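Long-range contact in protein PES4 (Saccharomyces cerevisiae S288C, PDB 6EZ7), which probably binds RNA, including poly(A), poly(U) and mRNA 3'-untranslated regions, this chain being its third RNA recognition motif: residues Asp17-Val25 with Lys59-Arg67. Residues are numbered along the deposited sequence; the frame is centred on the assembly and turned at random.
Sequences DILNFFSEV and KRYNNFYFR
Phe21, on helix 15-22, meets Phe64 and Phe66, which follow the end of helix 51-61, in an aromatic cluster, the two partners lying about at a right angle as seen from it. Its edge points at the face of Phe66, planes 69° apart, with CE2 of Phe21 3.5 Å from CE1 of Phe66. Phe64 in turn directs its edge toward the face of Phe21, offset, the centroids 5.2 Å apart. In both partners CG lies anti to the backbone N (chi1 174° in Phe64, 177° in Phe66), a setting that carries each ring toward the helix. At the edge of the Phe66 ring, CZ meets OD2 of Asp17 at 3.6 Å; this carboxylate oxygen also accepts from the backbone N of Thr14 and reaches Arg67 NH2 through a water. Tyr61 lies across Phe21 and Phe22: its CD2 sits over one face of the Phe22 ring, the two rings oblique, while OH gives a weak 2.6 Å bond to O of Phe21. A phenylalanine in place of Tyr61 would probably leave the Phe21 carbonyl without its hydroxyl donor. Beside Tyr61, CG1 of Val25 covers one face of the Arg60 guanidinium, 3.5 Å from NH1, which bonds weakly to O of Glu24. Aromatic packing thus joins helix 15-22 to the end of helix 51-61 and to the turn and strand 65-66 of the RRM, with the Tyr61 bond in its middle and the Arg60 and Asp17-water-Arg67 links at its margins.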
ATOM      1  N   ASP A  17       3.644  -5.724   9.146  1.00 18.16           N
ATOM      2  CA  ASP A  17       3.610  -4.262   9.189  1.00 15.24           C
ATOM      3  C   ASP A  17       2.539  -3.720   8.259  1.00 15.96           C
ATOM      4  O   ASP A  17       1.768  -2.839   8.638  1.00 21.99           O
ATOM      5  CB  ASP A  17       4.963  -3.662   8.806  1.00 18.79           C
ATOM      6  CG  ASP A  17       6.048  -3.977   9.811  1.00 29.07           C
ATOM      7  OD1 ASP A  17       5.716  -4.196  10.995  1.00 27.42           O
ATOM      8  OD2 ASP A  17       7.235  -4.002   9.418  1.00 26.11           O
ATOM      9  N   ILE A  18       2.498  -4.237   7.036  1.00 18.84           N
ATOM     10  CA  ILE A  18       1.500  -3.788   6.075  1.00 15.82           C
ATOM     11  C   ILE A  18       0.109  -4.139   6.582  1.00 14.12           C
ATOM     12  O   ILE A  18      -0.804  -3.321   6.539  1.00 22.38           O
ATOM     13  CB  ILE A  18       1.712  -4.409   4.687  1.00 22.43           C
ATOM     14  CG1 ILE A  18       3.141  -4.158   4.204  1.00 26.13           C
ATOM     15  CG2 ILE A  18       0.712  -3.842   3.702  1.00 25.49           C
ATOM     16  CD1 ILE A  18       3.498  -2.703   4.124  1.00 27.60           C
ATOM     17  N   LEU A  19      -0.037  -5.365   7.067  1.00 16.05           N
ATOM     18  CA  LEU A  19      -1.309  -5.821   7.606  1.00 17.11           C
ATOM     19  C   LEU A  19      -1.763  -4.951   8.766  1.00 22.62           C
ATOM     20  O   LEU A  19      -2.905  -4.507   8.810  1.00 17.29           O
ATOM     21  CB  LEU A  19      -1.200  -7.274   8.061  1.00 18.78           C
ATOM     22  CG  LEU A  19      -1.439  -8.341   6.997  1.00 23.46           C
ATOM     23  CD1 LEU A  19      -1.031  -9.710   7.520  1.00 15.11           C
ATOM     24  CD2 LEU A  19      -2.903  -8.339   6.567  1.00 31.78           C
ATOM     25  N   ASN A  20      -0.863  -4.695   9.701  1.00 18.42           N
ATOM     26  CA  ASN A  20      -1.245  -3.976  10.902  1.00 17.57           C
ATOM     27  C   ASN A  20      -1.618  -2.526  10.631  1.00 22.92           C
ATOM     28  O   ASN A  20      -2.594  -2.019  11.182  1.00 25.47           O
ATOM     29  CB  ASN A  20      -0.132  -4.067  11.938  1.00 19.90           C
ATOM     30  CG  ASN A  20      -0.149  -5.389  12.663  1.00 24.95           C
ATOM     31  OD1 ASN A  20       0.869  -6.077  12.783  1.00 24.67           O
ATOM     32  ND2 ASN A  20      -1.328  -5.771  13.130  1.00 19.35           N
ATOM     33  N   PHE A  21      -0.865  -1.861   9.766  1.00 15.69           N
ATOM     34  CA  PHE A  21      -1.196  -0.483   9.425  1.00 18.20           C
ATOM     35  C   PHE A  21      -2.446  -0.387   8.564  1.00 18.78           C
ATOM     36  O   PHE A  21      -3.363   0.372   8.870  1.00 24.93           O
ATOM     37  CB  PHE A  21      -0.028   0.189   8.709  1.00 26.25           C
ATOM     38  CG  PHE A  21       1.051   0.658   9.634  1.00 29.88           C
ATOM     39  CD1 PHE A  21       0.808   1.677  10.539  1.00 28.07           C
ATOM     40  CD2 PHE A  21       2.310   0.086   9.598  1.00 36.74           C
ATOM     41  CE1 PHE A  21       1.801   2.113  11.395  1.00 26.82           C
ATOM     42  CE2 PHE A  21       3.307   0.518  10.453  1.00 36.61           C
ATOM     43  CZ  PHE A  21       3.051   1.534  11.352  1.00 30.35           C
ATOM     44  N   PHE A  22      -2.493  -1.163   7.491  1.00 16.35           N
ATOM     45  CA  PHE A  22      -3.497  -0.916   6.464  1.00 17.74           C
ATOM     46  C   PHE A  22      -4.817  -1.654   6.668  1.00 23.68           C
ATOM     47  O   PHE A  22      -5.774  -1.416   5.934  1.00 29.15           O
ATOM     48  CB  PHE A  22      -2.896  -1.230   5.093  1.00 17.00           C
ATOM     49  CG  PHE A  22      -1.917  -0.187   4.647  1.00 19.95           C
ATOM     50  CD1 PHE A  22      -0.598  -0.234   5.066  1.00 16.05           C
ATOM     51  CD2 PHE A  22      -2.336   0.886   3.880  1.00 20.69           C
ATOM     52  CE1 PHE A  22       0.298   0.749   4.694  1.00 21.53           C
ATOM     53  CE2 PHE A  22      -1.441   1.873   3.498  1.00 20.89           C
ATOM     54  CZ  PHE A  22      -0.123   1.805   3.906  1.00 19.11           C
ATOM     55  N   SER A  23      -4.885  -2.516   7.678  1.00 19.25           N
ATOM     56  CA  SER A  23      -6.159  -3.129   8.048  1.00 21.63           C
ATOM     57  C   SER A  23      -6.984  -2.189   8.920  1.00 28.84           C
ATOM     58  O   SER A  23      -8.145  -2.467   9.225  1.00 34.19           O
ATOM     59  CB  SER A  23      -5.942  -4.451   8.782  1.00 25.58           C
ATOM     60  OG  SER A  23      -5.247  -5.376   7.967  1.00 37.83           O
ATOM     61  N   GLU A  24      -6.382  -1.075   9.319  1.00 26.07           N
ATOM     62  CA  GLU A  24      -7.067  -0.103  10.163  1.00 31.84           C
ATOM     63  C   GLU A  24      -8.193   0.617   9.424  1.00 38.49           C
ATOM     64  O   GLU A  24      -9.089   1.177  10.052  1.00 34.59           O
ATOM     65  CB  GLU A  24      -6.074   0.921  10.716  1.00 31.94           C
ATOM     66  CG  GLU A  24      -5.042   0.327  11.663  1.00 49.41           C
ATOM     67  CD  GLU A  24      -5.675  -0.362  12.862  1.00 71.40           C
ATOM     68  OE1 GLU A  24      -6.668   0.171  13.404  1.00 74.90           O
ATOM     69  OE2 GLU A  24      -5.182  -1.439  13.260  1.00 81.32           O
ATOM     70  N   VAL A  25      -8.148   0.607   8.094  1.00 26.54           N
ATOM     71  CA  VAL A  25      -9.172   1.285   7.306  1.00 30.97           C
ATOM     72  C   VAL A  25     -10.261   0.323   6.846  1.00 36.19           C
ATOM     73  O   VAL A  25     -11.362   0.744   6.485  1.00 41.45           O
ATOM     74  CB  VAL A  25      -8.568   1.979   6.072  1.00 36.37           C
ATOM     75  CG1 VAL A  25      -7.602   3.068   6.498  1.00 45.40           C
ATOM     76  CG2 VAL A  25      -7.867   0.974   5.200  1.00 31.27           C
ATOM     77  N   LYS A  59      -6.103   8.279   1.656  1.00 25.34           N
ATOM     78  CA  LYS A  59      -6.331   9.512   2.403  1.00 24.24           C
ATOM     79  C   LYS A  59      -5.650   9.488   3.764  1.00 24.65           C
ATOM     80  O   LYS A  59      -5.156  10.512   4.241  1.00 27.89           O
ATOM     81  CB  LYS A  59      -7.831   9.768   2.578  1.00 31.52           C
ATOM     82  CG  LYS A  59      -8.512  10.310   1.335  1.00 40.91           C
ATOM     83  CD  LYS A  59      -9.808  11.029   1.684  1.00 55.43           C
ATOM     84  CE  LYS A  59     -10.982  10.067   1.769  1.00 63.54           C
ATOM     85  NZ  LYS A  59     -11.647   9.888   0.447  1.00 68.63           N
ATOM     86  N   ARG A  60      -5.613   8.318   4.387  1.00 23.59           N
ATOM     87  CA  ARG A  60      -5.092   8.227   5.742  1.00 34.62           C
ATOM     88  C   ARG A  60      -3.592   7.961   5.805  1.00 29.20           C
ATOM     89  O   ARG A  60      -2.928   8.413   6.740  1.00 25.58           O
ATOM     90  CB  ARG A  60      -5.854   7.153   6.523  1.00 29.93           C
ATOM     91  CG  ARG A  60      -7.336   7.482   6.676  1.00 39.83           C
ATOM     92  CD  ARG A  60      -8.082   6.428   7.469  1.00 51.96           C
ATOM     93  NE  ARG A  60      -7.413   6.108   8.726  1.00 69.54           N
ATOM     94  CZ  ARG A  60      -7.853   5.202   9.592  1.00 76.34           C
ATOM     95  NH1 ARG A  60      -8.964   4.523   9.339  1.00 75.03           N
ATOM     96  NH2 ARG A  60      -7.179   4.973  10.711  1.00 76.67           N
ATOM     97  N   TYR A  61      -3.044   7.260   4.815  1.00 19.85           N
ATOM     98  CA  TYR A  61      -1.654   6.820   4.924  1.00 19.53           C
ATOM     99  C   TYR A  61      -0.671   7.438   3.933  1.00 22.36           C
ATOM    100  O   TYR A  61       0.536   7.256   4.082  1.00 20.77           O
ATOM    101  CB  TYR A  61      -1.582   5.299   4.809  1.00 16.66           C
ATOM    102  CG  TYR A  61      -1.938   4.614   6.102  1.00 20.78           C
ATOM    103  CD1 TYR A  61      -1.145   4.779   7.230  1.00 26.45           C
ATOM    104  CD2 TYR A  61      -3.068   3.814   6.203  1.00 21.82           C
ATOM    105  CE1 TYR A  61      -1.462   4.165   8.423  1.00 25.84           C
ATOM    106  CE2 TYR A  61      -3.395   3.194   7.397  1.00 25.34           C
ATOM    107  CZ  TYR A  61      -2.586   3.374   8.501  1.00 30.84           C
ATOM    108  OH  TYR A  61      -2.901   2.758   9.692  1.00 35.84           O
ATOM    109  N   ASN A  62      -1.150   8.158   2.927  1.00 19.76           N
ATOM    110  CA  ASN A  62      -0.195   8.868   2.089  1.00 17.68           C
ATOM    111  C   ASN A  62       0.528   9.885   2.963  1.00 17.73           C
ATOM    112  O   ASN A  62      -0.099  10.564   3.778  1.00 22.13           O
ATOM    113  CB  ASN A  62      -0.866   9.548   0.894  1.00 22.87           C
ATOM    114  CG  ASN A  62       0.136   9.970  -0.162  1.00 28.40           C
ATOM    115  OD1 ASN A  62       1.181   9.340  -0.319  1.00 21.49           O
ATOM    116  ND2 ASN A  62      -0.171  11.041  -0.884  1.00 28.15           N
ATOM    117  N   ASN A  63       1.851   9.944   2.814  1.00 23.50           N
ATOM    118  CA  ASN A  63       2.723  10.832   3.591  1.00 18.19           C
ATOM    119  C   ASN A  63       2.813  10.468   5.069  1.00 20.81           C
ATOM    120  O   ASN A  63       3.302  11.250   5.885  1.00 21.05           O
ATOM    121  CB  ASN A  63       2.287  12.289   3.431  1.00 22.35           C
ATOM    122  CG  ASN A  63       2.469  12.784   2.017  1.00 33.24           C
ATOM    123  OD1 ASN A  63       3.516  12.562   1.409  1.00 25.29           O
ATOM    124  ND2 ASN A  63       1.448  13.437   1.477  1.00 37.45           N
ATOM    125  N   PHE A  64       2.367   9.264   5.402  1.00 21.64           N
ATOM    126  CA  PHE A  64       2.550   8.719   6.741  1.00 26.83           C
ATOM    127  C   PHE A  64       3.996   8.258   6.924  1.00 23.53           C
ATOM    128  O   PHE A  64       4.557   7.591   6.055  1.00 23.41           O
ATOM    129  CB  PHE A  64       1.574   7.563   6.975  1.00 20.02           C
ATOM    130  CG  PHE A  64       1.777   6.837   8.274  1.00 21.30           C
ATOM    131  CD1 PHE A  64       1.254   7.343   9.452  1.00 31.28           C
ATOM    132  CD2 PHE A  64       2.457   5.630   8.307  1.00 25.71           C
ATOM    133  CE1 PHE A  64       1.427   6.672  10.644  1.00 29.65           C
ATOM    134  CE2 PHE A  64       2.632   4.953   9.498  1.00 28.34           C
ATOM    135  CZ  PHE A  64       2.118   5.475  10.668  1.00 22.62           C
ATOM    136  N   TYR A  65       4.601   8.631   8.047  1.00 17.14           N
ATOM    137  CA  TYR A  65       5.968   8.220   8.350  1.00 17.00           C
ATOM    138  C   TYR A  65       6.015   6.843   8.974  1.00 19.43           C
ATOM    139  O   TYR A  65       5.382   6.585  10.002  1.00 17.53           O
ATOM    140  CB  TYR A  65       6.652   9.222   9.283  1.00 17.46           C
ATOM    141  CG  TYR A  65       7.127  10.470   8.585  1.00 21.81           C
ATOM    142  CD1 TYR A  65       8.358  10.505   7.940  1.00 24.60           C
ATOM    143  CD2 TYR A  65       6.349  11.616   8.572  1.00 21.76           C
ATOM    144  CE1 TYR A  65       8.795  11.653   7.299  1.00 22.84           C
ATOM    145  CE2 TYR A  65       6.775  12.761   7.935  1.00 28.02           C
ATOM    146  CZ  TYR A  65       7.997  12.775   7.300  1.00 33.85           C
ATOM    147  OH  TYR A  65       8.417  13.922   6.667  1.00 43.69           O
ATOM    148  N   PHE A  66       6.782   5.960   8.347  1.00 16.04           N
ATOM    149  CA  PHE A  66       7.012   4.635   8.886  1.00 21.95           C
ATOM    150  C   PHE A  66       8.513   4.395   8.961  1.00 19.72           C
ATOM    151  O   PHE A  66       9.196   4.373   7.937  1.00 18.04           O
ATOM    152  CB  PHE A  66       6.324   3.576   8.028  1.00 18.27           C
ATOM    153  CG  PHE A  66       6.581   2.178   8.487  1.00 20.62           C
ATOM    154  CD1 PHE A  66       6.530   1.861   9.833  1.00 20.03           C
ATOM    155  CD2 PHE A  66       6.867   1.177   7.576  1.00 27.79           C
ATOM    156  CE1 PHE A  66       6.768   0.568  10.265  1.00 32.99           C
ATOM    157  CE2 PHE A  66       7.104  -0.114   8.001  1.00 24.07           C
ATOM    158  CZ  PHE A  66       7.052  -0.419   9.345  1.00 25.82           C
ATOM    159  N   ARG A  67       9.012   4.237  10.182  1.00 20.06           N
ATOM    160  CA  ARG A  67      10.447   4.177  10.451  1.00 25.79           C
ATOM    161  C   ARG A  67      11.204   5.274   9.711  1.00 29.53           C
ATOM    162  O   ARG A  67      12.182   5.007   9.012  1.00 29.26           O
ATOM    163  CB  ARG A  67      11.002   2.803  10.085  1.00 29.96           C
ATOM    164  CG  ARG A  67      10.237   1.674  10.738  1.00 33.04           C
ATOM    165  CD  ARG A  67      11.167   0.600  11.238  1.00 53.00           C
ATOM    166  NE  ARG A  67      10.450  -0.643  11.500  1.00 69.10           N
ATOM    167  CZ  ARG A  67      10.445  -1.266  12.673  1.00 79.63           C
ATOM    168  NH1 ARG A  67      11.124  -0.762  13.694  1.00 83.37           N
ATOM    169  NH2 ARG A  67       9.765  -2.394  12.822  1.00 79.46           N
TER
HETATM  170  O   HOH W   1       9.449  -3.818  10.492  1.00 34.84           O